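Local coordinates for inorganic pyrophosphatase (Ehrlichia chaffeensis, PDB 3LO0), which probably hydrolyses inorganic pyrophosphate to two phosphate ions, using magnesium as cofactor and working as a homohexamer, at residues A[67-73]-A[158-163]; A[91-97]-A[125-131]; A[48-52]-A[63-67]; A[38-44]-A[101-107]. One frame throughout, in Å; residues are numbered along the deposited sequence.

Contact 1. Residues A[67-73]-A[158-163]; sequences LPTSMYY and HFFTFY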
# COMPACT_ATOMS: atom_id res chain seq x y z
N LEU A 67 -13.55 -13.11 1.67
CA LEU A 67 -14.36 -13.15 2.88
C LEU A 67 -15.68 -12.40 2.66
O LEU A 67 -15.70 -11.34 2.05
CB LEU A 67 -13.59 -12.53 4.05
CG LEU A 67 -12.28 -13.18 4.52
CD1 LEU A 67 -11.68 -12.33 5.67
CD2 LEU A 67 -12.51 -14.63 4.97
N PRO A 68 -16.80 -12.99 3.11
CA PRO A 68 -18.10 -12.31 2.88
C PRO A 68 -18.31 -11.09 3.80
O PRO A 68 -19.35 -10.43 3.73
CB PRO A 68 -19.12 -13.40 3.22
CG PRO A 68 -18.45 -14.23 4.22
CD PRO A 68 -16.99 -14.31 3.73
N THR A 69 -17.31 -10.83 4.63
CA THR A 69 -17.32 -9.79 5.64
C THR A 69 -16.17 -8.78 5.35
O THR A 69 -15.12 -9.17 4.79
CB THR A 69 -17.22 -10.47 7.07
OG1 THR A 69 -16.03 -11.28 7.18
CG2 THR A 69 -18.43 -11.39 7.32
N SER A 70 -16.38 -7.48 5.66
CA SER A 70 -15.31 -6.47 5.57
C SER A 70 -14.38 -6.59 6.79
O SER A 70 -14.28 -5.68 7.68
CB SER A 70 -15.85 -5.02 5.40
OG SER A 70 -16.37 -4.51 6.62
N MET A 71 -13.70 -7.74 6.83
CA MET A 71 -12.85 -8.13 7.94
C MET A 71 -11.48 -8.49 7.35
O MET A 71 -11.35 -8.84 6.18
CB MET A 71 -13.45 -9.34 8.71
CG MET A 71 -14.84 -9.05 9.43
SD MET A 71 -15.46 -10.13 10.78
CE MET A 71 -14.69 -9.38 12.23
N TYR A 72 -10.45 -8.38 8.17
CA TYR A 72 -9.12 -8.87 7.75
C TYR A 72 -8.52 -9.71 8.88
O TYR A 72 -8.89 -9.57 10.03
CB TYR A 72 -8.22 -7.69 7.36
CG TYR A 72 -7.98 -6.78 8.49
CD1 TYR A 72 -6.91 -7.00 9.34
CD2 TYR A 72 -8.82 -5.69 8.73
CE1 TYR A 72 -6.68 -6.18 10.42
CE2 TYR A 72 -8.60 -4.87 9.82
CZ TYR A 72 -7.52 -5.12 10.66
OH TYR A 72 -7.26 -4.33 11.75
N TYR A 73 -7.61 -10.61 8.54
CA TYR A 73 -6.93 -11.42 9.53
C TYR A 73 -6.16 -10.56 10.50
O TYR A 73 -5.39 -9.70 10.07
CB TYR A 73 -6.03 -12.46 8.84
CG TYR A 73 -6.82 -13.66 8.43
CD1 TYR A 73 -7.61 -13.62 7.29
CD2 TYR A 73 -6.84 -14.81 9.20
CE1 TYR A 73 -8.37 -14.69 6.90
CE2 TYR A 73 -7.62 -15.92 8.81
CZ TYR A 73 -8.40 -15.83 7.67
OH TYR A 73 -9.18 -16.90 7.24
N HIS A 158 -13.24 -12.28 18.44
CA HIS A 158 -14.32 -11.66 17.66
C HIS A 158 -14.23 -11.99 16.16
O HIS A 158 -15.23 -12.36 15.53
CB HIS A 158 -14.28 -10.14 17.87
CG HIS A 158 -15.34 -9.38 17.13
ND1 HIS A 158 -15.22 -9.05 15.79
CD2 HIS A 158 -16.50 -8.83 17.55
CE1 HIS A 158 -16.28 -8.35 15.42
NE2 HIS A 158 -17.07 -8.20 16.47
N PHE A 159 -13.02 -11.89 15.61
CA PHE A 159 -12.77 -12.19 14.20
C PHE A 159 -13.25 -13.58 13.84
O PHE A 159 -14.03 -13.74 12.90
CB PHE A 159 -11.26 -12.09 13.86
CG PHE A 159 -10.95 -12.50 12.46
CD1 PHE A 159 -10.47 -13.77 12.18
CD2 PHE A 159 -11.20 -11.64 11.40
CE1 PHE A 159 -10.22 -14.15 10.86
CE2 PHE A 159 -10.95 -12.02 10.08
CZ PHE A 159 -10.45 -13.27 9.81
N PHE A 160 -12.78 -14.59 14.58
CA PHE A 160 -13.12 -15.98 14.22
C PHE A 160 -14.57 -16.37 14.49
O PHE A 160 -15.07 -17.37 13.91
CB PHE A 160 -12.20 -16.98 14.93
CG PHE A 160 -10.85 -17.01 14.35
CD1 PHE A 160 -10.62 -17.61 13.13
CD2 PHE A 160 -9.80 -16.39 14.99
CE1 PHE A 160 -9.36 -17.58 12.55
CE2 PHE A 160 -8.54 -16.38 14.43
CZ PHE A 160 -8.31 -16.96 13.21
N THR A 161 -15.23 -15.61 15.36
CA THR A 161 -16.65 -15.79 15.65
C THR A 161 -17.51 -15.31 14.48
O THR A 161 -18.39 -16.03 13.97
CB THR A 161 -17.08 -14.96 16.91
OG1 THR A 161 -16.30 -15.34 18.05
CG2 THR A 161 -18.58 -15.18 17.24
N PHE A 162 -17.21 -14.09 14.03
CA PHE A 162 -18.10 -13.34 13.18
C PHE A 162 -17.70 -13.26 11.73
O PHE A 162 -18.46 -12.71 10.92
CB PHE A 162 -18.25 -11.92 13.74
CG PHE A 162 -18.97 -11.88 15.05
CD1 PHE A 162 -20.28 -12.36 15.14
CD2 PHE A 162 -18.35 -11.40 16.19
CE1 PHE A 162 -20.96 -12.35 16.36
CE2 PHE A 162 -19.03 -11.38 17.41
CZ PHE A 162 -20.33 -11.85 17.50
N TYR A 163 -16.53 -13.78 11.38
CA TYR A 163 -16.14 -13.83 9.97
C TYR A 163 -16.82 -15.00 9.26
O TYR A 163 -17.27 -14.86 8.13
CB TYR A 163 -14.62 -13.87 9.80
CG TYR A 163 -13.97 -15.23 9.78
CD1 TYR A 163 -13.08 -15.56 8.77
CD2 TYR A 163 -14.20 -16.16 10.78
CE1 TYR A 163 -12.44 -16.77 8.74
CE2 TYR A 163 -13.57 -17.41 10.76
CZ TYR A 163 -12.69 -17.70 9.72
OH TYR A 163 -12.04 -18.92 9.66
O HOH W 1 -9.25 -19.23 9.09

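Contact 2. Residues A[91-97]-A[125-131]; sequences VDVLVAS and VKILAVP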
# COMPACT_ATOMS: atom_id res chain seq x y z
N VAL A 91 -2.11 -28.08 11.94
CA VAL A 91 -2.41 -27.14 13.01
C VAL A 91 -2.32 -25.69 12.48
O VAL A 91 -1.33 -25.32 11.86
CB VAL A 91 -1.40 -27.31 14.19
CG1 VAL A 91 -1.66 -26.29 15.29
CG2 VAL A 91 -1.45 -28.74 14.74
N ASP A 92 -3.35 -24.89 12.73
CA ASP A 92 -3.35 -23.49 12.29
C ASP A 92 -2.79 -22.59 13.39
O ASP A 92 -3.06 -22.78 14.60
CB ASP A 92 -4.77 -23.02 11.97
CG ASP A 92 -5.39 -23.79 10.83
OD1 ASP A 92 -4.66 -24.10 9.85
OD2 ASP A 92 -6.61 -24.08 10.93
N VAL A 93 -2.07 -21.57 12.94
CA VAL A 93 -1.35 -20.69 13.80
C VAL A 93 -1.55 -19.22 13.38
O VAL A 93 -1.36 -18.86 12.20
CB VAL A 93 0.16 -21.02 13.79
CG1 VAL A 93 0.92 -20.16 14.81
CG2 VAL A 93 0.38 -22.48 14.02
N LEU A 94 -1.87 -18.39 14.37
CA LEU A 94 -1.76 -16.95 14.26
C LEU A 94 -0.40 -16.50 14.75
O LEU A 94 -0.04 -16.78 15.89
CB LEU A 94 -2.82 -16.27 15.12
CG LEU A 94 -4.24 -16.61 14.70
CD1 LEU A 94 -5.16 -16.71 15.90
CD2 LEU A 94 -4.73 -15.56 13.66
N VAL A 95 0.36 -15.79 13.93
CA VAL A 95 1.63 -15.25 14.36
C VAL A 95 1.52 -13.74 14.44
O VAL A 95 1.39 -13.08 13.44
CB VAL A 95 2.78 -15.63 13.44
CG1 VAL A 95 4.14 -15.20 14.07
CG2 VAL A 95 2.77 -17.17 13.15
N ALA A 96 1.56 -13.20 15.65
CA ALA A 96 1.56 -11.75 15.82
C ALA A 96 2.88 -11.21 15.33
O ALA A 96 3.92 -11.83 15.50
CB ALA A 96 1.33 -11.41 17.30
N SER A 97 2.88 -10.06 14.65
CA SER A 97 4.11 -9.50 14.20
C SER A 97 4.01 -7.97 14.04
O SER A 97 2.92 -7.41 14.08
CB SER A 97 4.57 -10.18 12.92
OG SER A 97 3.80 -9.78 11.82
N VAL A 125 -9.27 -25.23 17.10
CA VAL A 125 -8.30 -24.40 17.86
C VAL A 125 -7.35 -23.63 16.94
O VAL A 125 -7.02 -24.10 15.86
CB VAL A 125 -7.40 -25.24 18.82
CG1 VAL A 125 -8.25 -26.10 19.77
CG2 VAL A 125 -6.41 -26.09 18.01
N LYS A 126 -6.92 -22.44 17.38
CA LYS A 126 -5.96 -21.63 16.65
C LYS A 126 -4.85 -21.30 17.63
O LYS A 126 -5.10 -20.62 18.62
CB LYS A 126 -6.59 -20.33 16.13
CG LYS A 126 -7.95 -20.52 15.47
CD LYS A 126 -7.81 -21.17 14.12
CE LYS A 126 -9.16 -21.38 13.51
NZ LYS A 126 -9.02 -22.10 12.27
N ILE A 127 -3.66 -21.80 17.35
CA ILE A 127 -2.48 -21.44 18.14
C ILE A 127 -2.19 -19.96 17.96
O ILE A 127 -2.35 -19.43 16.86
CB ILE A 127 -1.26 -22.25 17.71
CG1 ILE A 127 -1.53 -23.76 17.77
CG2 ILE A 127 -0.09 -21.93 18.62
CD1 ILE A 127 -2.05 -24.25 19.13
N LEU A 128 -1.86 -19.26 19.05
CA LEU A 128 -1.32 -17.90 19.01
C LEU A 128 0.16 -17.99 19.33
O LEU A 128 0.58 -18.54 20.34
CB LEU A 128 -2.02 -16.96 20.02
CG LEU A 128 -1.50 -15.51 20.06
CD1 LEU A 128 -1.77 -14.82 18.72
CD2 LEU A 128 -2.05 -14.70 21.32
N ALA A 129 0.99 -17.41 18.47
CA ALA A 129 2.43 -17.48 18.63
C ALA A 129 3.04 -16.14 18.29
O ALA A 129 2.38 -15.28 17.68
CB ALA A 129 3.01 -18.61 17.70
N VAL A 130 4.29 -15.96 18.70
CA VAL A 130 5.04 -14.77 18.40
C VAL A 130 6.35 -15.17 17.78
O VAL A 130 6.77 -16.31 17.92
CB VAL A 130 5.31 -13.92 19.64
CG1 VAL A 130 4.00 -13.43 20.25
CG2 VAL A 130 6.23 -14.70 20.65
N PRO A 131 6.97 -14.25 17.06
CA PRO A 131 8.28 -14.55 16.49
C PRO A 131 9.32 -14.85 17.58
O PRO A 131 9.26 -14.28 18.68
CB PRO A 131 8.65 -13.27 15.74
CG PRO A 131 7.32 -12.58 15.45
CD PRO A 131 6.49 -12.91 16.66
O HOH W 2 -5.61 -26.01 14.17

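Contact 3. Residues A[48-52]-A[63-67]; sequences CPVKY and VDRFL. With SO4 (sulfate ion), chain B.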
# COMPACT_ATOMS: atom_id res chain seq x y z
N CYS A 48 -5.94 -7.54 2.46
CA CYS A 48 -7.32 -7.55 1.94
C CYS A 48 -8.03 -8.84 2.38
O CYS A 48 -7.36 -9.78 2.75
CB CYS A 48 -7.31 -7.43 0.41
SG CYS A 48 -6.46 -5.86 -0.23
N PRO A 49 -9.37 -8.88 2.39
CA PRO A 49 -10.04 -10.11 2.83
C PRO A 49 -9.92 -11.28 1.83
O PRO A 49 -10.97 -11.80 1.41
CB PRO A 49 -11.53 -9.71 2.96
CG PRO A 49 -11.65 -8.34 2.72
CD PRO A 49 -10.31 -7.77 2.23
N VAL A 50 -8.71 -11.66 1.42
CA VAL A 50 -8.53 -12.86 0.55
C VAL A 50 -8.00 -14.06 1.35
O VAL A 50 -6.84 -14.08 1.77
CB VAL A 50 -7.54 -12.60 -0.63
CG1 VAL A 50 -7.55 -13.77 -1.63
CG2 VAL A 50 -7.91 -11.28 -1.37
N LYS A 51 -8.83 -15.09 1.51
CA LYS A 51 -8.41 -16.27 2.26
C LYS A 51 -7.61 -17.20 1.34
O LYS A 51 -8.19 -17.96 0.57
CB LYS A 51 -9.62 -16.97 2.87
CG LYS A 51 -9.29 -18.26 3.71
CD LYS A 51 -10.53 -18.83 4.37
CE LYS A 51 -10.28 -20.19 5.04
NZ LYS A 51 -8.83 -20.54 5.27
N TYR A 52 -6.28 -17.14 1.44
CA TYR A 52 -5.44 -18.06 0.70
C TYR A 52 -5.29 -19.31 1.52
O TYR A 52 -5.41 -19.29 2.75
CB TYR A 52 -4.06 -17.45 0.40
CG TYR A 52 -4.09 -16.26 -0.51
CD1 TYR A 52 -4.23 -16.42 -1.89
CD2 TYR A 52 -3.99 -14.96 -0.00
CE1 TYR A 52 -4.26 -15.34 -2.73
CE2 TYR A 52 -3.99 -13.86 -0.84
CZ TYR A 52 -4.13 -14.06 -2.21
OH TYR A 52 -4.19 -13.00 -3.05
N VAL A 63 -6.86 -19.41 -3.87
CA VAL A 63 -7.83 -18.54 -3.26
C VAL A 63 -8.96 -19.44 -2.75
O VAL A 63 -9.71 -20.00 -3.55
CB VAL A 63 -8.36 -17.48 -4.24
CG1 VAL A 63 -9.38 -16.56 -3.57
CG2 VAL A 63 -7.20 -16.63 -4.79
N ASP A 64 -9.05 -19.63 -1.44
CA ASP A 64 -10.18 -20.38 -0.91
C ASP A 64 -11.45 -19.57 -1.12
O ASP A 64 -12.44 -20.05 -1.63
CB ASP A 64 -9.99 -20.68 0.58
CG ASP A 64 -11.05 -21.67 1.12
OD1 ASP A 64 -11.81 -22.27 0.32
OD2 ASP A 64 -11.12 -21.85 2.35
N ARG A 65 -11.42 -18.32 -0.69
CA ARG A 65 -12.54 -17.44 -0.89
C ARG A 65 -12.15 -16.00 -0.60
O ARG A 65 -11.15 -15.75 0.05
CB ARG A 65 -13.71 -17.85 0.02
CG ARG A 65 -13.46 -17.69 1.51
CD ARG A 65 -14.63 -18.25 2.34
NE ARG A 65 -14.47 -18.04 3.79
CZ ARG A 65 -13.93 -18.90 4.66
NH1 ARG A 65 -13.44 -20.08 4.26
NH2 ARG A 65 -13.86 -18.58 5.96
N PHE A 66 -12.95 -15.09 -1.12
CA PHE A 66 -12.99 -13.71 -0.63
C PHE A 66 -13.96 -13.71 0.56
O PHE A 66 -15.04 -14.28 0.50
CB PHE A 66 -13.42 -12.77 -1.76
CG PHE A 66 -12.40 -12.67 -2.88
CD1 PHE A 66 -11.43 -11.69 -2.87
CD2 PHE A 66 -12.39 -13.59 -3.91
CE1 PHE A 66 -10.47 -11.58 -3.90
CE2 PHE A 66 -11.45 -13.52 -4.93
CZ PHE A 66 -10.47 -12.50 -4.91
N LEU A 67 -13.55 -13.11 1.67
CA LEU A 67 -14.36 -13.15 2.88
C LEU A 67 -15.68 -12.40 2.66
O LEU A 67 -15.70 -11.34 2.05
CB LEU A 67 -13.59 -12.53 4.05
CG LEU A 67 -12.28 -13.18 4.52
CD1 LEU A 67 -11.68 -12.33 5.67
CD2 LEU A 67 -12.51 -14.63 4.97
S SO4 B . -9.40 -22.57 8.12
O1 SO4 B . -8.08 -21.99 8.37
O2 SO4 B . -10.46 -21.54 8.03
O3 SO4 B . -9.34 -23.33 6.85
O4 SO4 B . -9.80 -23.44 9.25

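Contact 4. Residues A[38-44]-A[101-107]; sequences NVIIEIS and VMSGAVI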
# COMPACT_ATOMS: atom_id res chain seq x y z
N ASN A 38 8.00 -23.98 13.15
CA ASN A 38 8.00 -23.35 11.86
C ASN A 38 6.57 -23.14 11.45
O ASN A 38 5.73 -24.05 11.50
CB ASN A 38 8.71 -24.18 10.82
CG ASN A 38 10.18 -24.29 11.06
OD1 ASN A 38 10.83 -23.36 11.52
ND2 ASN A 38 10.73 -25.47 10.74
N VAL A 39 6.27 -21.93 11.00
CA VAL A 39 4.94 -21.66 10.49
C VAL A 39 5.03 -21.17 9.04
O VAL A 39 5.76 -20.22 8.73
CB VAL A 39 4.23 -20.61 11.36
CG1 VAL A 39 2.78 -20.41 10.86
CG2 VAL A 39 4.30 -21.00 12.85
N ILE A 40 4.29 -21.83 8.15
CA ILE A 40 4.18 -21.38 6.77
C ILE A 40 3.03 -20.44 6.71
O ILE A 40 1.91 -20.83 7.03
CB ILE A 40 3.94 -22.52 5.77
CG1 ILE A 40 5.20 -23.37 5.70
CG2 ILE A 40 3.59 -21.93 4.38
CD1 ILE A 40 5.18 -24.47 4.65
N ILE A 41 3.30 -19.19 6.36
CA ILE A 41 2.27 -18.16 6.31
C ILE A 41 1.41 -18.32 5.05
O ILE A 41 1.93 -18.49 3.92
CB ILE A 41 2.85 -16.73 6.39
CG1 ILE A 41 3.61 -16.50 7.72
CG2 ILE A 41 1.73 -15.69 6.28
CD1 ILE A 41 2.76 -16.79 8.97
N GLU A 42 0.10 -18.29 5.25
CA GLU A 42 -0.86 -18.34 4.17
C GLU A 42 -1.46 -16.98 3.85
O GLU A 42 -1.67 -16.66 2.67
CB GLU A 42 -1.98 -19.29 4.51
CG GLU A 42 -1.58 -20.72 4.45
CD GLU A 42 -2.64 -21.63 4.98
OE1 GLU A 42 -3.04 -21.42 6.16
OE2 GLU A 42 -3.07 -22.54 4.22
N ILE A 43 -1.77 -16.22 4.91
CA ILE A 43 -2.43 -14.92 4.80
C ILE A 43 -1.70 -13.90 5.69
O ILE A 43 -1.49 -14.15 6.89
CB ILE A 43 -3.90 -15.03 5.31
CG1 ILE A 43 -4.66 -16.08 4.48
CG2 ILE A 43 -4.59 -13.67 5.28
CD1 ILE A 43 -6.00 -16.44 5.00
N SER A 44 -1.37 -12.76 5.11
CA SER A 44 -0.61 -11.72 5.80
C SER A 44 -1.55 -10.95 6.71
O SER A 44 -2.68 -10.73 6.34
CB SER A 44 -0.01 -10.77 4.76
OG SER A 44 0.80 -11.46 3.85
N VAL A 101 3.88 -10.54 7.09
CA VAL A 101 4.80 -11.49 6.49
C VAL A 101 4.14 -12.08 5.26
O VAL A 101 2.95 -12.41 5.29
CB VAL A 101 5.14 -12.60 7.49
CG1 VAL A 101 6.00 -13.68 6.85
CG2 VAL A 101 5.77 -12.00 8.75
N MET A 102 4.88 -12.22 4.17
CA MET A 102 4.25 -12.63 2.93
C MET A 102 3.79 -14.09 2.96
O MET A 102 4.39 -14.94 3.65
CB MET A 102 5.16 -12.37 1.72
CG MET A 102 6.38 -13.23 1.66
SD MET A 102 7.44 -12.88 0.22
CE MET A 102 8.79 -13.93 0.74
N SER A 103 2.72 -14.36 2.23
CA SER A 103 2.26 -15.73 2.02
C SER A 103 3.40 -16.49 1.40
O SER A 103 4.07 -16.01 0.50
CB SER A 103 1.11 -15.83 1.01
OG SER A 103 0.08 -15.01 1.36
N GLY A 104 3.61 -17.70 1.89
CA GLY A 104 4.63 -18.58 1.38
C GLY A 104 5.90 -18.62 2.19
O GLY A 104 6.67 -19.56 2.06
N ALA A 105 6.15 -17.59 3.01
CA ALA A 105 7.35 -17.49 3.80
C ALA A 105 7.25 -18.38 5.04
O ALA A 105 6.16 -18.52 5.61
CB ALA A 105 7.59 -16.02 4.23
N VAL A 106 8.37 -18.97 5.46
CA VAL A 106 8.41 -19.67 6.76
C VAL A 106 8.88 -18.69 7.81
O VAL A 106 9.91 -18.01 7.64
CB VAL A 106 9.39 -20.85 6.74
CG1 VAL A 106 9.34 -21.62 8.08
CG2 VAL A 106 9.10 -21.78 5.58
N ILE A 107 8.18 -18.65 8.93
CA ILE A 107 8.67 -17.91 10.09
C ILE A 107 8.82 -18.84 11.30
O ILE A 107 7.98 -19.70 11.60
CB ILE A 107 7.79 -16.69 10.40
CG1 ILE A 107 8.40 -15.84 11.54
CG2 ILE A 107 6.36 -17.12 10.69
CD1 ILE A 107 7.71 -14.43 11.70
O HOH W 3 -2.11 -12.45 2.28
O HOH W 4 1.60 -11.75 1.03

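Contact 1. Residues A[67-73]-A[158-163]
An edge-to-face pair joins F159 and Y73: the phenylalanine turns its edge to the tyrosine ring, with the two planes at 57° and the centroids 4.8 Å apart. F159 CZ stands over the middle of the Y73 ring, 3.6 Å above its plane. On one face of F159 lies the ring of Y163, offset toward the rim, while the L67 methyl CD1 comes to the F159 edge near its plane. The other methyl of that leucine, CD2, meets the edge of the Y163 ring at CD1, at 4.0 Å. F159 reaches the loop because its CG is anti to the backbone N (chi1 175°); Y72 O lies oblique to the same ring, 3.2 Å from F159 CE2. One face of the H158 imidazole is covered by F162, and its edge receives the M71 methyl, CE to ND1 3.6 Å. Residues 67-73 lie in the connection between strands 60-66 and 76-79, and here they are pressed against the C-terminal end of helix 150-162. M71 bends at chi3 (87°), carrying its methyl to H158 while SD rests 3.8 Å from Y163 CA. T69 turns CG2 to the carbonyl oxygens of F162 and Y163, and its buried OG1 has no polar partner in the model. One water joins the two hydroxyls, 3.0 Å from Y73 OH and 2.9 Å from Y163 OH. Y163 is a predicted substrate ligand and lies close to the bound sulfate. Against a second subunit, F162 stacks on F162 of that chain and M71 packs on its M71.

Contact 2. Residues A[91-97]-A[125-131]
D92 and K126 lie side by side and point the same way, forming a salt bridge whose hydrogen bond, K126 NZ to D92 OD2 at 3.4 Å, is weak. The lysine bends at chi2 (-73°), and its amine also bonds to Y77 OH, the stronger partner. L94 crosses the base of this chain, CD1 lying 3.9 Å from K126 CB, and sets its own CB against L128 CD1. On the face opposite L94 and L128, V93 CG2 slants across I127 CB and V93 CG1 meets the A129 methyl at 3.9 Å; V91 CG1 touches I127 CG1 at 3.5 Å. The backbones form a parallel pair, with L94 bonding through both its N, to I127 O at 2.7 Å, and its O, from A129 N at 2.8 Å. A water between D92 N and V125 O spans the start of the ladder; D92 is a predicted magnesium ligand. At the far end the P131 ring is tucked against the buried A96 O, which has no polar partner in the model. Strand 92-95 runs between 76-79 and 124-131, while I156 and F160 of helix 150-162 cover the L94 side of the sheet.

Contact 3. Residues A[48-52]-A[63-67]
K51 O is gripped by two successive backbone amides, D64 N at 2.8 Å and, more weakly, R65 N at 3.5 Å. This shared carbonyl marks a classic beta bulge, at which the register of the hairpin formed by strands 50-55 and 60-66 slips by one residue. K51 N returns a bond to R65 O, completing a hydrogen-bonded antiparallel pair, and L67 N meets P49 O at 2.9 Å in a nearly straight bond (172°). The bulge lets D64 and R65 both address the lysine. K51 runs out extended from its backbone, with D64 alongside, and lays CD over one face of the R65 guanidinium, 3.2 Å from NH1. D64 OD2 makes a salt bridge to R65 NH1 at 3.5 Å and a long one to K51 NZ. The last torsion of the lysine, almost eclipsed (chi4 16°), directs NZ to the sulfate, where it makes a weak bond to O3 at 3.2 Å; Y77 OH holds the same ion. On the other side of the hairpin V50 runs alongside F66, CG2 touching CE1 at 3.6 Å, and Y52 OH bonds to M102 N of a third subunit. With K51 and R65 predicted to bind substrate, the sulfate's place beside K51, though the ion probably comes from the crystallisation liquor, is consistent with a phosphate site; D64, bridged to both, probably helps to orient them.

Contact 4. Residues A[38-44]-A[101-107]
This is an antiparallel strand pair that runs on into a turn, joining strand 37-41 to the beginning of strand 106-118 and to the loop that leads into it. V39 and I107 form a hydrogen-bonded pair with two backbone bonds, and I40 faces V106 as a non-hydrogen-bonded pair. Beyond them the type II turn from M102 to A105 docks on I41, whose N bonds to A105 O at 3.0 Å, almost straight at 177°, and whose O receives G104 N at 2.8 Å. G104 has a positive phi (100°), as the third position of such a turn usually requires. Two serines close the far end. S103 OG donates to E42 O at 2.7 Å from well above the carbonyl plane, and S44 OG donates to V101 O at 2.8 Å, again out of plane. S44 OG also accepts from a water that in turn accepts from S103 N, so the hydroxyl is held from two directions. Apolar contact centres on I41: its side chain crosses that of V101 at about a right angle, CG1 to CG1 3.8 Å, and CD1 touches I107 CG2 at 4.0 Å. N38 lays CB against V106 CG1, while its amide ND2 bonds to T28 O. Strand 76-79 flanks 37-41 along its other edge; just past the strand, E42 and I43 form a classic bulge opposite Y77, and E42 OE2 reaches F54 N in strand 50-55.

Contacts 2 and 4 belong to one mixed sheet, their centres about 11 Å apart, and pack together where V39 meets V93 and V95; their segments alternate along the chain. Contact 3, in the separate two-stranded hairpin, is nested within the loop closed by contact 4, and I43 lies against K51 and Y52. Contact 1 shares L67 with contact 3, at about 11 Å between centres, and encloses contact 2 along the chain, with F160 of helix 150-162 resting on L94. Contacts 1, 2 and 3 thus bring the predicted substrate ligands K51, R65 and Y163 and the predicted magnesium ligand D92 from hairpin, helix end and sheet around what is probably one active site.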